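Local coordinates for protein acetylxylan esterase A (Aspergillus awamori, PDB 5X6S) that removes acetyl side groups from the backbone of acetylated xylans as a secreted, monomeric serine esterase of carbohydrate esterase family 1, at residues Tyr20-Asn25 against Leu56-Gly61. Sequence-based numbering, arbitrary orientation.
Sequences YIYVPN and LSEQYG
Glu58 reaches from its helix to the chain leaving the strand and is hydrogen-bonded there to the Tyr22 hydroxyl and the Asn25 backbone N-H. From CB the side chain bends at chi2, which folds the carboxylate back toward residues 22-25. Glu58 CG passes 4.1 Å from Pro24 CB and Glu58 CD comes closer, 3.4 Å from Pro24 CB, so the proline's CB edge packs on the Glu58 chain, while its CG lies near Ser57. At the tip, Tyr22 OH donates to the anti lone pair of Glu58 OE2 at 2.6 Å, with ring and carboxylate planes 79° apart, while Asn25 N meets Glu58 OE2 on the syn side at 2.8 Å, 18° out of the carboxylate plane. OE1 accepts from Asn26 N, so both oxygens are engaged and the group's rotation is fixed; these three donors would probably favour the charged form. Tyrosine suits its place because a long rigid ring, directed at the helix by chi1 (-177°), carries its hydroxyl to the carboxylate. Ser57, small enough to fit beside the ring, sets OG at its edge, 3.2 Å from Tyr22 CE2, and bonds to Ala54 O within its own helix. Gly61, first past the helix, takes a positive phi easy for glycine. The contact thus ties the exit of strand 18-23 to the C-terminal end of helix 53-60, whose following strand, 63-68, pairs antiparallel with 18-23 in the central sheet of this alpha/beta-hydrolase.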
# COMPACT_ATOMS: atom_id res chain seq x y z
N TYR A 20 -4.95 17.04 -13.22
CA TYR A 20 -6.29 16.97 -13.80
C TYR A 20 -6.84 15.60 -13.56
O TYR A 20 -6.13 14.60 -13.72
CB TYR A 20 -6.30 17.28 -15.29
CG TYR A 20 -5.75 18.67 -15.63
CD1 TYR A 20 -4.39 18.89 -15.67
CD2 TYR A 20 -6.58 19.73 -15.87
CE1 TYR A 20 -3.86 20.14 -16.01
CE2 TYR A 20 -6.08 20.99 -16.20
CZ TYR A 20 -4.71 21.18 -16.26
OH TYR A 20 -4.20 22.41 -16.52
N ILE A 21 -8.12 15.52 -13.21
CA ILE A 21 -8.77 14.22 -13.03
C ILE A 21 -10.03 14.05 -13.85
O ILE A 21 -10.80 15.01 -14.06
CB ILE A 21 -9.11 13.92 -11.56
CG1 ILE A 21 -10.09 14.93 -10.98
CG2 ILE A 21 -7.85 13.97 -10.74
CD1 ILE A 21 -10.56 14.49 -9.57
N TYR A 22 -10.23 12.84 -14.36
CA TYR A 22 -11.49 12.49 -14.95
C TYR A 22 -12.25 11.63 -13.97
O TYR A 22 -11.84 10.51 -13.66
CB TYR A 22 -11.37 11.77 -16.29
CG TYR A 22 -12.72 11.49 -16.91
CD1 TYR A 22 -13.39 12.45 -17.67
CD2 TYR A 22 -13.34 10.27 -16.75
CE1 TYR A 22 -14.68 12.19 -18.21
CE2 TYR A 22 -14.58 9.99 -17.31
CZ TYR A 22 -15.25 10.97 -18.05
OH TYR A 22 -16.48 10.68 -18.60
N VAL A 23 -13.41 12.14 -13.54
CA VAL A 23 -14.31 11.39 -12.67
C VAL A 23 -15.51 10.93 -13.51
O VAL A 23 -16.28 11.77 -13.99
CB VAL A 23 -14.80 12.22 -11.46
CG1 VAL A 23 -15.65 11.36 -10.53
CG2 VAL A 23 -13.62 12.78 -10.66
N PRO A 24 -15.64 9.61 -13.75
CA PRO A 24 -16.70 9.20 -14.66
C PRO A 24 -18.11 9.37 -14.07
O PRO A 24 -18.28 9.43 -12.86
CB PRO A 24 -16.42 7.73 -14.88
CG PRO A 24 -15.70 7.27 -13.64
CD PRO A 24 -14.87 8.47 -13.25
N ASN A 25 -19.08 9.49 -14.95
CA ASN A 25 -20.47 9.35 -14.57
C ASN A 25 -20.78 8.04 -13.89
O ASN A 25 -21.39 8.06 -12.84
CB ASN A 25 -21.35 9.54 -15.81
CG ASN A 25 -21.37 10.98 -16.22
OD1 ASN A 25 -21.38 11.89 -15.35
ND2 ASN A 25 -21.37 11.23 -17.53
N LEU A 56 -12.72 4.00 -20.82
CA LEU A 56 -12.70 2.79 -19.97
C LEU A 56 -13.20 3.02 -18.52
O LEU A 56 -13.83 2.12 -17.91
CB LEU A 56 -11.32 2.16 -20.00
CG LEU A 56 -10.85 1.57 -21.35
CD1 LEU A 56 -9.34 1.39 -21.38
CD2 LEU A 56 -11.57 0.26 -21.69
N SER A 57 -12.95 4.21 -17.97
CA SER A 57 -13.44 4.57 -16.62
C SER A 57 -14.96 4.55 -16.55
O SER A 57 -15.54 4.28 -15.54
CB SER A 57 -12.94 5.95 -16.20
OG SER A 57 -13.74 6.98 -16.71
N GLU A 58 -15.61 4.80 -17.68
CA GLU A 58 -17.06 4.70 -17.73
C GLU A 58 -17.55 3.26 -17.75
O GLU A 58 -18.69 3.00 -17.40
CB GLU A 58 -17.62 5.49 -18.92
CG GLU A 58 -17.41 7.01 -18.78
CD GLU A 58 -18.26 7.70 -17.72
OE1 GLU A 58 -19.08 7.03 -17.03
OE2 GLU A 58 -18.09 8.92 -17.54
N GLN A 59 -16.69 2.31 -18.12
CA GLN A 59 -17.04 0.93 -18.02
C GLN A 59 -16.76 0.44 -16.61
O GLN A 59 -17.61 -0.25 -16.00
CB GLN A 59 -16.27 0.09 -19.00
CG GLN A 59 -16.65 0.38 -20.44
CD GLN A 59 -15.67 -0.23 -21.42
OE1 GLN A 59 -15.21 -1.39 -21.25
NE2 GLN A 59 -15.31 0.57 -22.46
N TYR A 60 -15.58 0.78 -16.09
CA TYR A 60 -15.05 0.12 -14.87
C TYR A 60 -15.14 0.98 -13.62
O TYR A 60 -14.96 0.49 -12.50
CB TYR A 60 -13.61 -0.36 -15.14
CG TYR A 60 -13.52 -1.45 -16.19
CD1 TYR A 60 -13.96 -2.74 -15.92
CD2 TYR A 60 -13.03 -1.18 -17.46
CE1 TYR A 60 -13.87 -3.73 -16.89
CE2 TYR A 60 -12.96 -2.16 -18.42
CZ TYR A 60 -13.40 -3.42 -18.13
OH TYR A 60 -13.29 -4.39 -19.11
N GLY A 61 -15.47 2.25 -13.79
CA GLY A 61 -15.80 3.14 -12.68
C GLY A 61 -14.65 3.72 -11.88
O GLY A 61 -14.89 4.28 -10.80